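Long-range contacts in aryl acylamidase (bacterium CSBL00001, PDB 4YJ6), which probably hydrolyses the amide bond of N-acylated aromatic amines, as an aryl acylamidase of the amidase signature family: residues A[139-144]-A[411-416]; A[157-162]-A[405-410]; A[134-139]-A[350-355]; A[44-49]-A[147-152]. All blocks are in the same frame, centred on the assembly; numbering follows the deposited sequence.

Contact 1 (A[139-144]-A[411-416]); sequences RGTTDN and GCTEGP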
loop_
_atom_site.group_PDB
_atom_site.type_symbol
_atom_site.label_atom_id
_atom_site.label_comp_id
_atom_site.label_asym_id
_atom_site.label_seq_id
_atom_site.Cartn_x
_atom_site.Cartn_y
_atom_site.Cartn_z
ATOM N N ARG A 139 -4.616 10.952 -3.249
ATOM C CA ARG A 139 -4.341 10.686 -4.673
ATOM C C ARG A 139 -3.466 9.446 -4.798
ATOM O O ARG A 139 -2.792 9.043 -3.842
ATOM C CB ARG A 139 -3.621 11.860 -5.367
ATOM C CG ARG A 139 -2.367 12.333 -4.602
ATOM C CD ARG A 139 -1.757 13.628 -5.199
ATOM N NE ARG A 139 -2.660 14.757 -5.036
ATOM C CZ ARG A 139 -2.730 15.816 -5.839
ATOM N NH1 ARG A 139 -1.949 15.914 -6.912
ATOM N NH2 ARG A 139 -3.606 16.778 -5.559
ATOM N N GLY A 140 -3.470 8.857 -5.993
ATOM C CA GLY A 140 -2.706 7.657 -6.285
ATOM C C GLY A 140 -1.287 7.934 -6.788
ATOM O O GLY A 140 -0.653 7.054 -7.378
ATOM N N THR A 141 -0.804 9.151 -6.549
ATOM C CA THR A 141 0.587 9.509 -6.803
ATOM C C THR A 141 1.183 9.980 -5.479
ATOM O O THR A 141 0.454 10.269 -4.524
ATOM C CB THR A 141 0.692 10.662 -7.793
ATOM O OG1 THR A 141 -0.194 11.700 -7.355
ATOM C CG2 THR A 141 0.284 10.168 -9.216
ATOM N N THR A 142 2.500 10.030 -5.407
ATOM C CA THR A 142 3.151 10.584 -4.226
ATOM C C THR A 142 3.939 11.850 -4.526
ATOM O O THR A 142 4.985 11.801 -5.161
ATOM C CB THR A 142 4.062 9.544 -3.571
ATOM O OG1 THR A 142 3.239 8.438 -3.153
ATOM C CG2 THR A 142 4.777 10.149 -2.320
ATOM N N ASP A 143 3.416 12.956 -4.012
ATOM C CA ASP A 143 4.014 14.280 -4.188
ATOM C C ASP A 143 3.317 15.200 -3.239
ATOM O O ASP A 143 2.172 14.968 -2.855
ATOM C CB ASP A 143 3.763 14.755 -5.631
ATOM C CG ASP A 143 4.671 15.928 -6.035
ATOM O OD1 ASP A 143 5.465 16.381 -5.184
ATOM O OD2 ASP A 143 4.572 16.388 -7.205
ATOM N N ASN A 144 4.001 16.257 -2.828
ATOM C CA ASN A 144 3.378 17.270 -2.016
ATOM C C ASN A 144 4.330 18.459 -2.054
ATOM O O ASN A 144 5.432 18.334 -2.567
ATOM C CB ASN A 144 3.172 16.763 -0.594
ATOM C CG ASN A 144 4.446 16.166 -0.007
ATOM O OD1 ASN A 144 5.455 16.840 0.080
ATOM N ND2 ASN A 144 4.390 14.901 0.416
ATOM N N GLY A 411 4.776 20.148 -6.974
ATOM C CA GLY A 411 4.354 19.436 -5.779
ATOM C C GLY A 411 2.965 18.819 -5.871
ATOM O O GLY A 411 2.464 18.322 -4.863
ATOM N N CYS A 412 2.345 18.842 -7.054
ATOM C CA CYS A 412 0.982 18.307 -7.221
ATOM C C CYS A 412 0.840 17.273 -8.365
ATOM O O CYS A 412 -0.181 17.273 -9.071
ATOM C CB CYS A 412 -0.021 19.449 -7.449
ATOM S SG CYS A 412 -0.463 20.393 -5.938
ATOM N N THR A 413 1.835 16.402 -8.530
ATOM C CA THR A 413 1.767 15.321 -9.514
ATOM C C THR A 413 0.441 14.601 -9.309
ATOM O O THR A 413 0.058 14.309 -8.179
ATOM C CB THR A 413 2.907 14.275 -9.339
ATOM O OG1 THR A 413 4.186 14.922 -9.453
ATOM C CG2 THR A 413 2.828 13.153 -10.389
ATOM N N GLU A 414 -0.255 14.339 -10.400
ATOM C CA GLU A 414 -1.490 13.578 -10.353
ATOM C C GLU A 414 -1.536 12.628 -11.548
ATOM O O GLU A 414 -0.677 12.662 -12.437
ATOM C CB GLU A 414 -2.695 14.528 -10.346
ATOM C CG GLU A 414 -2.758 15.390 -11.610
ATOM C CD GLU A 414 -3.978 16.298 -11.646
ATOM O OE1 GLU A 414 -4.565 16.557 -10.583
ATOM O OE2 GLU A 414 -4.349 16.749 -12.754
ATOM N N GLY A 415 -2.542 11.761 -11.571
ATOM C CA GLY A 415 -2.713 10.846 -12.683
ATOM C C GLY A 415 -3.312 11.565 -13.885
ATOM O O GLY A 415 -3.573 12.762 -13.834
ATOM N N PRO A 416 -3.571 10.819 -14.946
ATOM C CA PRO A 416 -4.161 11.384 -16.174
ATOM C C PRO A 416 -5.618 11.805 -15.941
ATOM O O PRO A 416 -6.278 11.244 -15.071
ATOM C CB PRO A 416 -4.071 10.216 -17.147
ATOM C CG PRO A 416 -4.314 9.008 -16.248
ATOM C CD PRO A 416 -3.496 9.341 -14.997
HETATM O O HOH W 1 -3.436 17.940 -8.471
HETATM O O HOH W 2 6.574 18.067 -7.769
#

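Contact 2 (A[157-162]-A[405-410]); sequences DFNAGG and VRNATD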
loop_
_atom_site.group_PDB
_atom_site.type_symbol
_atom_site.label_atom_id
_atom_site.label_comp_id
_atom_site.label_asym_id
_atom_site.label_seq_id
_atom_site.Cartn_x
_atom_site.Cartn_y
_atom_site.Cartn_z
ATOM N N ASP A 157 12.210 9.926 -13.875
ATOM C CA ASP A 157 11.356 10.964 -14.467
ATOM C C ASP A 157 9.889 10.694 -14.153
ATOM O O ASP A 157 9.051 11.565 -14.335
ATOM C CB ASP A 157 11.534 11.005 -16.000
ATOM C CG ASP A 157 12.902 11.555 -16.431
ATOM O OD1 ASP A 157 13.531 12.288 -15.645
ATOM O OD2 ASP A 157 13.321 11.249 -17.573
ATOM N N PHE A 158 9.605 9.483 -13.682
ATOM C CA PHE A 158 8.231 9.046 -13.403
ATOM C C PHE A 158 7.986 8.911 -11.915
ATOM O O PHE A 158 8.918 8.785 -11.132
ATOM C CB PHE A 158 7.961 7.712 -14.102
ATOM C CG PHE A 158 7.882 7.850 -15.604
ATOM C CD1 PHE A 158 9.029 7.857 -16.370
ATOM C CD2 PHE A 158 6.665 8.031 -16.224
ATOM C CE1 PHE A 158 8.962 8.002 -17.761
ATOM C CE2 PHE A 158 6.585 8.180 -17.615
ATOM C CZ PHE A 158 7.736 8.165 -18.373
ATOM N N ASN A 159 6.720 8.952 -11.536
ATOM C CA ASN A 159 6.332 8.898 -10.123
ATOM C C ASN A 159 6.235 7.446 -9.663
ATOM O O ASN A 159 5.988 6.534 -10.471
ATOM C CB ASN A 159 4.986 9.603 -9.976
ATOM C CG ASN A 159 4.655 9.947 -8.552
ATOM O OD1 ASN A 159 3.856 9.274 -7.897
ATOM N ND2 ASN A 159 5.235 11.030 -8.070
ATOM N N ALA A 160 6.462 7.227 -8.358
ATOM C CA ALA A 160 6.417 5.893 -7.775
ATOM C C ALA A 160 4.981 5.419 -7.600
ATOM O O ALA A 160 4.747 4.225 -7.348
ATOM C CB ALA A 160 7.119 5.907 -6.407
ATOM N N GLY A 161 4.033 6.341 -7.758
ATOM C CA GLY A 161 2.641 6.067 -7.414
ATOM C C GLY A 161 2.430 6.372 -5.942
ATOM O O GLY A 161 3.360 6.782 -5.251
ATOM N N GLY A 162 1.218 6.155 -5.447
ATOM C CA GLY A 162 0.864 6.573 -4.095
ATOM C C GLY A 162 -0.475 5.943 -3.697
ATOM O O GLY A 162 -1.090 5.217 -4.488
ATOM N N VAL A 405 2.937 8.043 -14.411
ATOM C CA VAL A 405 2.965 9.391 -14.942
ATOM C C VAL A 405 4.282 10.083 -14.607
ATOM O O VAL A 405 4.982 9.737 -13.643
ATOM C CB VAL A 405 1.788 10.238 -14.424
ATOM C CG1 VAL A 405 0.456 9.566 -14.784
ATOM C CG2 VAL A 405 1.895 10.476 -12.887
ATOM N N ARG A 406 4.633 11.068 -15.425
ATOM C CA ARG A 406 5.797 11.908 -15.141
ATOM C C ARG A 406 5.595 12.753 -13.900
ATOM O O ARG A 406 4.496 13.238 -13.629
ATOM C CB ARG A 406 6.102 12.800 -16.358
ATOM C CG ARG A 406 6.327 11.979 -17.623
ATOM C CD ARG A 406 6.869 12.790 -18.822
ATOM N NE ARG A 406 8.326 12.699 -18.862
ATOM C CZ ARG A 406 9.021 11.816 -19.571
ATOM N NH1 ARG A 406 8.420 10.944 -20.367
ATOM N NH2 ARG A 406 10.338 11.826 -19.483
ATOM N N ASN A 407 6.657 12.945 -13.119
ATOM C CA ASN A 407 6.570 13.861 -11.999
ATOM C C ASN A 407 6.327 15.286 -12.465
ATOM O O ASN A 407 6.951 15.727 -13.433
ATOM C CB ASN A 407 7.855 13.813 -11.195
ATOM C CG ASN A 407 8.134 12.430 -10.656
ATOM O OD1 ASN A 407 7.285 11.852 -9.967
ATOM N ND2 ASN A 407 9.295 11.876 -10.995
ATOM N N ALA A 408 5.384 15.965 -11.817
ATOM C CA ALA A 408 5.210 17.409 -11.947
ATOM C C ALA A 408 6.323 18.137 -11.192
ATOM O O ALA A 408 7.116 17.511 -10.490
ATOM C CB ALA A 408 3.842 17.851 -11.397
ATOM N N THR A 409 6.360 19.462 -11.325
ATOM C CA THR A 409 7.396 20.274 -10.679
ATOM C C THR A 409 6.794 21.222 -9.658
ATOM O O THR A 409 7.507 22.060 -9.098
ATOM C CB THR A 409 8.152 21.150 -11.714
ATOM O OG1 THR A 409 7.209 22.000 -12.374
ATOM C CG2 THR A 409 8.855 20.286 -12.741
ATOM N N ASP A 410 5.493 21.089 -9.399
ATOM C CA ASP A 410 4.795 22.026 -8.536
ATOM C C ASP A 410 4.323 21.371 -7.235
ATOM O O ASP A 410 3.530 21.955 -6.509
ATOM C CB ASP A 410 3.590 22.628 -9.273
ATOM C CG ASP A 410 2.508 21.601 -9.569
ATOM O OD1 ASP A 410 2.757 20.402 -9.368
ATOM O OD2 ASP A 410 1.403 21.985 -10.021
HETATM O O HOH W 3 9.516 14.347 -14.779
#

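Contact 3 (A[134-139]-A[350-355]); sequences PVYGFR and ADIPDA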
loop_
_atom_site.group_PDB
_atom_site.type_symbol
_atom_site.label_atom_id
_atom_site.label_comp_id
_atom_site.label_asym_id
_atom_site.label_seq_id
_atom_site.Cartn_x
_atom_site.Cartn_y
_atom_site.Cartn_z
ATOM N N PRO A 134 1.398 11.588 -0.391
ATOM C CA PRO A 134 0.699 12.823 -0.748
ATOM C C PRO A 134 -0.178 13.297 0.408
ATOM O O PRO A 134 -0.524 12.527 1.328
ATOM C CB PRO A 134 -0.207 12.387 -1.911
ATOM C CG PRO A 134 -0.556 10.953 -1.555
ATOM C CD PRO A 134 0.790 10.406 -1.040
ATOM N N VAL A 135 -0.539 14.568 0.372
ATOM C CA VAL A 135 -1.283 15.186 1.460
ATOM C C VAL A 135 -2.584 14.436 1.713
ATOM O O VAL A 135 -3.357 14.205 0.801
ATOM C CB VAL A 135 -1.584 16.684 1.160
ATOM C CG1 VAL A 135 -2.609 17.245 2.151
ATOM C CG2 VAL A 135 -0.261 17.510 1.139
ATOM N N TYR A 136 -2.789 14.040 2.966
ATOM C CA TYR A 136 -4.000 13.326 3.395
ATOM C C TYR A 136 -4.246 12.046 2.580
ATOM O O TYR A 136 -5.365 11.511 2.576
ATOM C CB TYR A 136 -5.239 14.249 3.341
ATOM C CG TYR A 136 -5.467 15.064 4.607
ATOM C CD1 TYR A 136 -5.726 14.426 5.803
ATOM C CD2 TYR A 136 -5.435 16.474 4.603
ATOM C CE1 TYR A 136 -5.950 15.149 6.976
ATOM C CE2 TYR A 136 -5.658 17.204 5.763
ATOM C CZ TYR A 136 -5.908 16.536 6.943
ATOM O OH TYR A 136 -6.132 17.219 8.119
ATOM N N GLY A 137 -3.198 11.517 1.957
ATOM C CA GLY A 137 -3.335 10.313 1.133
ATOM C C GLY A 137 -4.210 10.507 -0.110
ATOM O O GLY A 137 -4.557 9.535 -0.762
ATOM N N PHE A 138 -4.535 11.754 -0.463
ATOM C CA PHE A 138 -5.712 11.980 -1.333
ATOM C C PHE A 138 -5.319 12.000 -2.823
ATOM O O PHE A 138 -5.643 12.943 -3.562
ATOM C CB PHE A 138 -6.469 13.260 -0.898
ATOM C CG PHE A 138 -7.980 13.197 -1.110
ATOM C CD1 PHE A 138 -8.528 13.262 -2.379
ATOM C CD2 PHE A 138 -8.842 13.119 -0.038
ATOM C CE1 PHE A 138 -9.940 13.215 -2.566
ATOM C CE2 PHE A 138 -10.238 13.053 -0.225
ATOM C CZ PHE A 138 -10.765 13.102 -1.502
ATOM N N ARG A 139 -4.616 10.952 -3.249
ATOM C CA ARG A 139 -4.341 10.686 -4.673
ATOM C C ARG A 139 -3.466 9.446 -4.798
ATOM O O ARG A 139 -2.792 9.043 -3.842
ATOM C CB ARG A 139 -3.621 11.860 -5.367
ATOM C CG ARG A 139 -2.367 12.333 -4.602
ATOM C CD ARG A 139 -1.757 13.628 -5.199
ATOM N NE ARG A 139 -2.660 14.757 -5.036
ATOM C CZ ARG A 139 -2.730 15.816 -5.839
ATOM N NH1 ARG A 139 -1.949 15.914 -6.912
ATOM N NH2 ARG A 139 -3.606 16.778 -5.559
ATOM N N ALA A 350 -2.436 27.195 1.978
ATOM C CA ALA A 350 -1.609 26.829 0.827
ATOM C C ALA A 350 -1.078 25.401 0.954
ATOM O O ALA A 350 -0.635 24.823 -0.039
ATOM C CB ALA A 350 -0.439 27.802 0.677
ATOM N N ASP A 351 -1.111 24.841 2.168
ATOM C CA ASP A 351 -0.573 23.485 2.378
ATOM C C ASP A 351 -1.517 22.385 1.846
ATOM O O ASP A 351 -1.119 21.221 1.721
ATOM C CB ASP A 351 -0.298 23.227 3.857
ATOM C CG ASP A 351 0.810 24.127 4.417
ATOM O OD1 ASP A 351 1.425 24.914 3.643
ATOM O OD2 ASP A 351 1.058 24.025 5.632
ATOM N N ILE A 352 -2.755 22.760 1.543
ATOM C CA ILE A 352 -3.737 21.826 1.015
ATOM C C ILE A 352 -3.892 22.022 -0.498
ATOM O O ILE A 352 -4.156 23.136 -0.942
ATOM C CB ILE A 352 -5.128 22.062 1.664
ATOM C CG1 ILE A 352 -5.044 21.962 3.196
ATOM C CG2 ILE A 352 -6.154 21.071 1.126
ATOM C CD1 ILE A 352 -4.602 20.555 3.730
ATOM N N PRO A 353 -3.754 20.944 -1.283
ATOM C CA PRO A 353 -3.934 21.068 -2.739
ATOM C C PRO A 353 -5.326 21.569 -3.082
ATOM O O PRO A 353 -6.285 21.196 -2.408
ATOM C CB PRO A 353 -3.785 19.623 -3.233
ATOM C CG PRO A 353 -2.982 18.941 -2.229
ATOM C CD PRO A 353 -3.312 19.587 -0.901
ATOM N N ASP A 354 -5.452 22.393 -4.125
ATOM C CA ASP A 354 -6.757 22.871 -4.531
ATOM C C ASP A 354 -7.743 21.723 -4.790
ATOM O O ASP A 354 -8.907 21.844 -4.449
ATOM C CB ASP A 354 -6.628 23.721 -5.804
ATOM C CG ASP A 354 -6.041 25.112 -5.534
ATOM O OD1 ASP A 354 -5.805 25.469 -4.353
ATOM O OD2 ASP A 354 -5.835 25.859 -6.524
ATOM N N ALA A 355 -7.285 20.638 -5.422
ATOM C CA ALA A 355 -8.158 19.519 -5.792
ATOM C C ALA A 355 -8.743 18.846 -4.561
ATOM O O ALA A 355 -9.857 18.345 -4.584
ATOM C CB ALA A 355 -7.389 18.485 -6.639
#

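Contact 4 (A[44-49]-A[147-152]); sequences GLNAVV and FGPTRN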
loop_
_atom_site.group_PDB
_atom_site.type_symbol
_atom_site.label_atom_id
_atom_site.label_comp_id
_atom_site.label_asym_id
_atom_site.label_seq_id
_atom_site.Cartn_x
_atom_site.Cartn_y
_atom_site.Cartn_z
ATOM N N GLY A 44 17.967 10.459 -5.012
ATOM C CA GLY A 44 17.208 10.526 -6.249
ATOM C C GLY A 44 15.740 10.147 -6.077
ATOM O O GLY A 44 14.851 10.766 -6.675
ATOM N N LEU A 45 15.487 9.130 -5.265
ATOM C CA LEU A 45 14.124 8.637 -5.064
ATOM C C LEU A 45 13.247 9.563 -4.231
ATOM O O LEU A 45 12.062 9.645 -4.485
ATOM C CB LEU A 45 14.136 7.272 -4.366
ATOM C CG LEU A 45 14.925 6.151 -5.013
ATOM C CD1 LEU A 45 14.805 4.966 -4.057
ATOM C CD2 LEU A 45 14.443 5.837 -6.462
ATOM N N ASN A 46 13.802 10.208 -3.204
ATOM C CA ASN A 46 13.054 11.099 -2.327
ATOM C C ASN A 46 11.898 10.339 -1.683
ATOM O O ASN A 46 10.769 10.826 -1.644
ATOM C CB ASN A 46 12.557 12.344 -3.087
ATOM C CG ASN A 46 12.008 13.443 -2.181
ATOM O OD1 ASN A 46 12.558 13.752 -1.108
ATOM N ND2 ASN A 46 10.916 14.076 -2.625
ATOM N N ALA A 47 12.220 9.160 -1.161
ATOM C CA ALA A 47 11.225 8.292 -0.523
ATOM C C ALA A 47 11.166 8.503 0.996
ATOM O O ALA A 47 10.127 8.335 1.601
ATOM C CB ALA A 47 11.548 6.813 -0.849
ATOM N N VAL A 48 12.288 8.868 1.608
ATOM C CA VAL A 48 12.353 8.982 3.073
ATOM C C VAL A 48 12.047 10.403 3.515
ATOM O O VAL A 48 12.604 11.355 2.970
ATOM C CB VAL A 48 13.748 8.516 3.577
ATOM C CG1 VAL A 48 13.890 8.726 5.101
ATOM C CG2 VAL A 48 13.988 7.068 3.194
ATOM N N VAL A 49 11.143 10.558 4.476
ATOM C CA VAL A 49 10.799 11.874 4.973
ATOM C C VAL A 49 11.186 12.084 6.440
ATOM O O VAL A 49 11.179 13.221 6.920
ATOM C CB VAL A 49 9.294 12.187 4.782
ATOM C CG1 VAL A 49 8.964 12.156 3.294
ATOM C CG2 VAL A 49 8.402 11.193 5.564
ATOM N N PHE A 147 7.751 17.955 1.019
ATOM C CA PHE A 147 8.841 17.027 0.728
ATOM C C PHE A 147 9.088 16.844 -0.769
ATOM O O PHE A 147 10.201 16.533 -1.194
ATOM C CB PHE A 147 8.552 15.639 1.327
ATOM C CG PHE A 147 8.412 15.640 2.815
ATOM C CD1 PHE A 147 7.202 15.316 3.403
ATOM C CD2 PHE A 147 9.486 15.993 3.634
ATOM C CE1 PHE A 147 7.053 15.307 4.768
ATOM C CE2 PHE A 147 9.359 15.987 5.014
ATOM C CZ PHE A 147 8.142 15.640 5.596
ATOM N N GLY A 148 8.043 17.004 -1.576
ATOM C CA GLY A 148 8.189 16.827 -3.017
ATOM C C GLY A 148 7.820 15.423 -3.506
ATOM O O GLY A 148 7.254 14.609 -2.766
ATOM N N PRO A 149 8.105 15.136 -4.774
ATOM C CA PRO A 149 7.659 13.859 -5.343
ATOM C C PRO A 149 8.549 12.665 -5.020
ATOM O O PRO A 149 9.778 12.777 -5.010
ATOM C CB PRO A 149 7.699 14.123 -6.859
ATOM C CG PRO A 149 8.817 15.148 -7.021
ATOM C CD PRO A 149 8.807 15.984 -5.768
ATOM N N THR A 150 7.945 11.502 -4.784
ATOM C CA THR A 150 8.730 10.283 -4.684
ATOM C C THR A 150 8.799 9.624 -6.053
ATOM O O THR A 150 7.769 9.326 -6.665
ATOM C CB THR A 150 8.146 9.295 -3.656
ATOM O OG1 THR A 150 8.222 9.875 -2.347
ATOM C CG2 THR A 150 8.924 7.995 -3.641
ATOM N N ARG A 151 10.024 9.392 -6.515
ATOM C CA ARG A 151 10.306 8.983 -7.896
ATOM C C ARG A 151 10.470 7.479 -8.078
ATOM O O ARG A 151 10.827 6.752 -7.151
ATOM C CB ARG A 151 11.562 9.735 -8.385
ATOM C CG ARG A 151 11.418 11.245 -8.221
ATOM C CD ARG A 151 12.616 12.026 -8.833
ATOM N NE ARG A 151 12.455 13.462 -8.602
ATOM C CZ ARG A 151 12.857 14.122 -7.515
ATOM N NH1 ARG A 151 13.478 13.496 -6.526
ATOM N NH2 ARG A 151 12.641 15.434 -7.411
ATOM N N ASN A 152 10.203 7.022 -9.295
ATOM C CA ASN A 152 10.162 5.615 -9.609
ATOM C C ASN A 152 11.559 5.055 -9.863
ATOM O O ASN A 152 12.239 5.550 -10.779
ATOM C CB ASN A 152 9.307 5.428 -10.882
ATOM C CG ASN A 152 8.806 4.030 -11.021
ATOM O OD1 ASN A 152 9.587 3.081 -10.929
ATOM N ND2 ASN A 152 7.481 3.872 -11.173
#

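Contact 1 (A[139-144]-A[411-416])
Thr413 lies between Arg139, Thr141 and Asp143, which reach it from a facing loop, and its N, O and OG1 are all hydrogen-bonded to them. Both 139-144 and 411-416 are irregular loops of the amidase signature fold. The first runs between strands 126-131 and 151-152, the second between strands 394-398 and 418-419; no strand pairing joins them, and every direct hydrogen bond between them uses at least one side chain. The carbonyl of Thr413 takes two donors from opposite faces of its plane: Arg139 NH1 at 2.9 Å from Thr413 O and Thr141 OG1 at 2.7 Å from the same oxygen. Thr413 O lies in the guanidinium plane of Arg139, although NH1 stands well above the carbonyl plane (58°). A weak second bond runs from Arg139 NH1 to Cys412 O at 3.1 Å.

The other polar atoms of Thr413 turn to Asp143. With CG anti to its backbone N (chi1 -164°), Asp143 swings OD2 against the 411-413 backbone, where it accepts from Thr413 N at 3.0 Å along a nearly straight bond (165°) and from Thr413 OG1 at 2.7 Å. These donors arrive from opposite sides of the carboxylate plane, both on the anti side, and would be expected to stabilise the negative charge. Thr413 OG1 in turn accepts from Ala408 N. Of the charged pair Arg139 and Glu414, no N-H of the arginine points at the carboxylate; a water instead accepts from Arg139 NH1 and donates to Glu414 OE1. A second water accepts from Gly411 N and donates to Asp143 OD2, lying 2.7 Å from that oxygen.

Contact 2 (A[157-162]-A[405-410])
Phe158 and Arg406 face each other across a single antiparallel bridge, a non-hydrogen-bonded pair closed on one flank by Asn407 N to Asp157 O (3.0 Å) and on the other by Asn159 N to Val405 O (2.8 Å). It ties the 405-410 loop to the chain just before Gly161 and Gly162, which open the glycine- and serine-rich run of the amidase signature.

The side chain of Arg406 folds back over this bridge. Its CB rests by the Asp157 carbonyl oxygen. CG then lies over the Phe158 ring in an off-centre CH-pi contact, 4.3 Å from the centroid. A bend at chi3 (94°) turns the guanidinium back toward the ring, and NH1 comes within 3.5 Å of Phe158 CZ, with Phe158 CZ and CE1 over one face of the guanidinium and the two planes 55° apart. At the tip NH2 forms a long salt bridge to Asp157 OD2 at 3.6 Å. This flank is at the protein surface.

Asn407, next in the chain, binds the first segment through its side chain as well. Its ND2 gives a weak bond to Phe158 O, while a water donates to both Asp157 O and Asn407 O. Asn159 spends its two amide atoms separately: OD1 accepts from Gly161 N in an Asx turn and also from Thr142 N, whereas Asn159 ND2 donates to Asn407 OD1 at 2.9 Å, almost in line with that C=O.

Contact 3 (A[134-139]-A[350-355])
Asp351 and Val135 meet first along 350-355: Asp351 O lies 3.9 Å from Val135 CG2. The carboxylate of Asp351 leads elsewhere, with OD2 bonded to Ala102 N and the side chain about 3 Å from a bound phosphate ion, probably taken up from the crystallisation liquor.

Both side-chain torsions of Ile352 are near -60°, which brings CD1 into the angle between two residues of the opposing loop, 4.2 Å from Val135 CG1 and 4.1 Å from Tyr136 CE2. The methyl meets the tyrosine ring at its edge. Tyr136 extends past it toward helix 315-339, where its OH bonds Ser333.

Pro353, at the N-cap position of helix 354-363, presents its ring between Val135 and Arg139. Its CD packs 3.9 Å from Val135 CG1, and its CB lies 3.7 Å from Arg139 NH2. Ala355, in the first turn of the helix, extends this side with CB 4.3 Å from the same Arg139 nitrogen.

The facing loop is shaped by a type II beta turn over 134-137 (Gly137 N to Pro134 O), with Val135 and Tyr136 at its two central positions. No hydrogen bond passes between the segments, so van der Waals contact seats the start of helix 354-363 on the loop, apolar at Val135, Tyr136, Ile352 and Pro353, with the Arg139 guanidinium against Pro353 and Ala355. Tyr136 OH, Arg139 NH1 and Asp351 OD2 have their hydrogen bonds in other parts of the protein.

Contact 4 (A[44-49]-A[147-152])
Leu45 O accepts from Arg151 N at 2.9 Å where helix 27-45 ends and Asn46, at a phi of 58°, turns the chain out of the helix beside the loop 147-152. The contact thus joins the C-terminal end of that helix to the loop of the amidase fold that leads to Asn152, and Val49 carries it on beyond the helix end.

Arg151 reinforces the join through its side chain: extended from CG to NE, it sets NH1 3.1 Å from Gly44 O, so backbone and side chain of one residue serve two successive carbonyls at the helix end. Thr150 OG1 donates to Asn46 O at 2.8 Å and accepts from Asn132 ND2.

Asn46 answers in the other direction. Its CG stands anti to the backbone N (chi1 -169°), directing the amide into the bend of the opposing loop. Both N-H groups of ND2 are used, one for Phe147 O at 2.9 Å and one for Pro149 O, also 2.9 Å from Asn46 ND2; both oxygens lie near the amide plane, which fixes its rotation.

Further along, Val49 sits on the face of Phe147, with CB 3.6 Å above the ring centroid and only 8° off its normal.

Contacts 1, 2 and 4 form a continuous group, while contact 3 joins it through contact 1, with which it shares Arg139. Contacts 1 and 2 have centres 7 Å apart, and Thr142 OG1 reaches Gly161 O at 2.7 Å, linking the 139-144 loop to the start of the amidase signature run. Contact 4 adjoins both: Thr142 O pairs with Thr150 N (3.0 Å), and Phe158 O with Asn152 N (2.9 Å), so 147-152 is hydrogen-bonded to both 139-144 and 157-162. Contact 3 is centred 9 Å from contact 1 but about 15 and 16 Å from contacts 2 and 4, and touches neither; the phosphate at its Asp351 end probably comes from the crystallisation liquor.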